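Local coordinates for capsular polysaccharide biosynthesis protein (Burkholderia pseudomallei, PDB 4BQN) that binds coenzyme A and probably acts as an acetyltransferase in the biosynthesis of capsular polysaccharide, at residues L195-N200 with V236-L241. The protein carries 1 engineered substitution. Numbering follows the deposited sequence. Where two conformers were deposited one is given.
Sequences LFYTMN and VTKMSL. With COA (coenzyme A), chain C.
The phenol ring of Tyr-197 has the aliphatic chain of Lys-238 running along the rim of one face, with CE over the ring, and a water sits in the ring plane at its edge. Evidence for a CH-pi contact is geometric: Lys-238 CE lies 4.0 Å from the centroid of the Tyr-197 ring, 23° off its normal and displaced toward the rim. Both side chains point the same way, and because Lys-238 is extended beyond CG, its methylenes follow the ring from root to hydroxyl, CG starting 3.6 Å from Tyr-197 CD1. At the far end a second water joins the two polar groups, donating to Tyr-197 OH at 2.8 Å and accepting from Lys-238 NZ; the hydroxyl is also hydrogen-bonded to Asp-232.

At the backbone, one direct hydrogen bond ties the segments: Met-239 N donates to Tyr-197 O over 2.9 Å, with an N-H...O angle of 164°. The water at the ring edge donates to Met-239 O at 2.8 Å and weakly to Tyr-197 O. Next to this bond Thr-198 CG2 packs against Thr-237 CG2 at 3.9 Å, the two side chains crossing at about a right angle, while Thr-237 OG1 takes a bond from the backbone of Leu-263.

Thr-198 puts its methyl and hydroxyl to separate uses. With OG1 between the backbone N and carbonyl carbon (chi1 74°), the hydroxyl accepts from Asn-200 N at 3.3 Å, forming an ST turn. Asn-200 then meets the coenzyme A thiol arm, its CG 3.5 Å from C2P, and its OD1 is hydrogen-bonded to Tyr-120. The chemistry is thus consistent with a second-shell role for 236-241: it packs on Tyr-197 and Thr-198, and the ST turn of Thr-198 probably helps set Asn-200, which binds the coenzyme.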
loop_
_atom_site.group_PDB
_atom_site.type_symbol
_atom_site.label_atom_id
_atom_site.label_comp_id
_atom_site.label_asym_id
_atom_site.label_seq_id
_atom_site.Cartn_x
_atom_site.Cartn_y
_atom_site.Cartn_z
ATOM N N LEU A 195 -0.476 1.840 11.144
ATOM C CA LEU A 195 0.622 1.396 10.286
ATOM C C LEU A 195 0.436 1.738 8.806
ATOM O O LEU A 195 1.394 1.686 8.034
ATOM C CB LEU A 195 0.833 -0.112 10.436
ATOM C CG LEU A 195 1.272 -0.596 11.831
ATOM C CD1 LEU A 195 1.461 -2.107 11.813
ATOM C CD2 LEU A 195 2.532 0.127 12.304
ATOM N N PHE A 196 -0.788 2.091 8.425
ATOM C CA PHE A 196 -1.131 2.443 7.038
ATOM C C PHE A 196 -2.050 3.646 7.044
ATOM O O PHE A 196 -3.012 3.667 7.819
ATOM C CB PHE A 196 -1.838 1.302 6.304
ATOM C CG PHE A 196 -0.941 0.139 5.965
ATOM C CD1 PHE A 196 -0.614 -0.830 6.911
ATOM C CD2 PHE A 196 -0.434 0.001 4.676
ATOM C CE1 PHE A 196 0.200 -1.909 6.581
ATOM C CE2 PHE A 196 0.377 -1.089 4.338
ATOM C CZ PHE A 196 0.703 -2.030 5.298
ATOM N N TYR A 197 -1.782 4.609 6.152
ATOM C CA TYR A 197 -2.702 5.719 5.872
ATOM C C TYR A 197 -3.750 5.342 4.802
ATOM O O TYR A 197 -4.880 5.862 4.804
ATOM C CB TYR A 197 -1.910 6.912 5.356
ATOM C CG TYR A 197 -1.077 7.613 6.393
ATOM C CD1 TYR A 197 -1.638 8.068 7.587
ATOM C CD2 TYR A 197 0.278 7.867 6.153
ATOM C CE1 TYR A 197 -0.871 8.737 8.532
ATOM C CE2 TYR A 197 1.058 8.549 7.092
ATOM C CZ TYR A 197 0.479 8.986 8.282
ATOM O OH TYR A 197 1.213 9.661 9.232
ATOM N N THR A 198 -3.350 4.490 3.861
ATOM C CA THR A 198 -4.246 3.867 2.890
ATOM C C THR A 198 -3.755 2.438 2.758
ATOM O O THR A 198 -2.655 2.104 3.270
ATOM C CB THR A 198 -4.172 4.496 1.495
ATOM O OG1 THR A 198 -2.940 4.076 0.895
ATOM C CG2 THR A 198 -4.210 6.034 1.560
ATOM N N MET A 199 -4.529 1.581 2.093
ATOM C CA MET A 199 -4.169 0.172 1.971
ATOM C C MET A 199 -2.741 -0.056 1.502
ATOM O O MET A 199 -2.144 -1.083 1.808
ATOM C CB MET A 199 -5.136 -0.546 1.035
ATOM C CG MET A 199 -5.151 -0.041 -0.395
ATOM S SD MET A 199 -6.540 -0.805 -1.255
ATOM C CE MET A 199 -6.169 -0.362 -2.945
ATOM N N ASN A 200 -2.204 0.874 0.705
ATOM C CA ASN A 200 -0.850 0.667 0.162
ATOM C C ASN A 200 0.109 1.829 0.440
ATOM O O ASN A 200 1.171 1.940 -0.182
ATOM C CB ASN A 200 -0.923 0.288 -1.329
ATOM C CG ASN A 200 -1.701 1.310 -2.131
ATOM O OD1 ASN A 200 -1.735 2.476 -1.753
ATOM N ND2 ASN A 200 -2.357 0.874 -3.204
ATOM N N VAL A 236 0.444 11.661 1.923
ATOM C CA VAL A 236 -0.409 12.506 1.079
ATOM C C VAL A 236 -1.909 12.353 1.394
ATOM O O VAL A 236 -2.640 13.358 1.505
ATOM C CB VAL A 236 -0.142 12.258 -0.441
ATOM C CG1 VAL A 236 -0.258 10.790 -0.848
ATOM C CG2 VAL A 236 -1.063 13.113 -1.309
ATOM N N THR A 237 -2.349 11.112 1.564
ATOM C CA THR A 237 -3.759 10.792 1.695
ATOM C C THR A 237 -3.981 9.917 2.916
ATOM O O THR A 237 -3.247 8.952 3.156
ATOM C CB THR A 237 -4.268 10.148 0.398
ATOM O OG1 THR A 237 -4.289 11.167 -0.610
ATOM C CG2 THR A 237 -5.653 9.538 0.541
ATOM N N LYS A 238 -4.990 10.265 3.709
ATOM C CA LYS A 238 -5.223 9.578 4.977
ATOM C C LYS A 238 -6.683 9.183 5.050
ATOM O O LYS A 238 -7.559 10.045 5.204
ATOM C CB LYS A 238 -4.812 10.465 6.162
ATOM C CG LYS A 238 -3.345 10.903 6.128
ATOM C CD LYS A 238 -2.930 11.796 7.289
ATOM C CE LYS A 238 -1.452 12.152 7.177
ATOM N NZ LYS A 238 -0.992 13.127 8.207
ATOM N N MET A 239 -6.941 7.892 4.871
ATOM C CA MET A 239 -8.301 7.374 4.943
ATOM C C MET A 239 -8.793 7.375 6.382
ATOM O O MET A 239 -8.016 7.133 7.309
ATOM C CB MET A 239 -8.393 5.976 4.344
ATOM C CG MET A 239 -8.183 5.926 2.832
ATOM S SD MET A 239 -9.540 6.706 1.935
ATOM C CE MET A 239 -8.715 8.033 1.085
ATOM N N SER A 240 -10.078 7.664 6.560
ATOM C CA SER A 240 -10.689 7.690 7.880
ATOM C C SER A 240 -11.373 6.359 8.197
ATOM O O SER A 240 -12.047 5.789 7.349
ATOM C CB SER A 240 -11.703 8.818 7.920
ATOM O OG SER A 240 -12.321 8.866 9.180
ATOM N N LEU A 241 -11.202 5.868 9.422
ATOM C CA LEU A 241 -11.869 4.639 9.838
ATOM C C LEU A 241 -13.352 4.873 10.122
ATOM O O LEU A 241 -13.726 5.910 10.681
ATOM C CB LEU A 241 -11.178 4.031 11.062
ATOM C CG LEU A 241 -9.823 3.349 10.830
ATOM C CD1 LEU A 241 -8.671 4.334 10.609
ATOM C CD2 LEU A 241 -9.506 2.413 11.979
HETATM N N1A COA C . -4.042 -7.876 -0.638
HETATM C C2A COA C . -4.972 -7.594 -1.584
HETATM N N3A COA C . -4.653 -7.061 -2.776
HETATM C C4A COA C . -3.355 -6.826 -3.074
HETATM C C5A COA C . -2.305 -7.117 -2.105
HETATM C C6A COA C . -2.722 -7.675 -0.825
HETATM N N6A COA C . -1.801 -7.958 0.119
HETATM N N7A COA C . -1.115 -6.781 -2.654
HETATM C C8A COA C . -1.385 -6.318 -3.900
HETATM N N9A COA C . -2.718 -6.323 -4.131
HETATM C C1B COA C . -3.431 -5.952 -5.360
HETATM C C2B COA C . -2.821 -4.810 -6.153
HETATM O O2B COA C . -3.300 -3.555 -5.669
HETATM C C3B COA C . -3.328 -5.158 -7.544
HETATM O O3B COA C . -4.715 -4.773 -7.591
HETATM P P3B COA C . -5.547 -4.711 -8.966
HETATM O O7A COA C . -6.859 -4.098 -8.547
HETATM O O8A COA C . -4.729 -3.815 -9.858
HETATM O O9A COA C . -5.656 -6.132 -9.464
HETATM C C4B COA C . -3.251 -6.684 -7.568
HETATM O O4B COA C . -3.310 -7.101 -6.203
HETATM C C5B COA C . -1.988 -7.238 -8.229
HETATM O O5B COA C . -0.875 -6.665 -7.555
HETATM P P1A COA C . 0.377 -7.531 -7.102
HETATM O O1A COA C . 1.248 -6.612 -6.298
HETATM O O2A COA C . -0.063 -8.811 -6.455
HETATM O O3A COA C . 1.131 -7.970 -8.441
HETATM P P2A COA C . 1.791 -7.196 -9.691
HETATM O O4A COA C . 0.979 -7.549 -10.912
HETATM O O5A COA C . 3.243 -7.586 -9.677
HETATM O O6A COA C . 1.627 -5.637 -9.416
HETATM C CBP COA C . 1.884 -3.435 -8.502
HETATM C CCP COA C . 2.509 -4.823 -8.617
HETATM C CDP COA C . 2.770 -2.526 -7.658
HETATM C CEP COA C . 1.828 -2.829 -9.894
HETATM C CAP COA C . 0.471 -3.599 -7.881
HETATM O OAP COA C . 0.586 -3.977 -6.508
HETATM C C9P COA C . -0.485 -2.420 -7.970
HETATM O O9P COA C . -1.159 -2.245 -8.977
HETATM N N8P COA C . -0.614 -1.625 -6.901
HETATM C C7P COA C . -1.554 -0.512 -6.870
HETATM C C6P COA C . -1.133 0.708 -7.670
HETATM C C5P COA C . 0.157 1.227 -7.094
HETATM O O5P COA C . 1.238 0.841 -7.511
HETATM N N4P COA C . 0.023 2.111 -6.123
HETATM C C3P COA C . 1.163 2.692 -5.471
HETATM C C2P COA C . 1.087 2.427 -3.985
HETATM S S1P COA C . 2.699 2.594 -3.328
HETATM O O HOH W 1 -5.274 7.523 7.815
HETATM O O HOH W 2 -0.341 11.595 10.578
#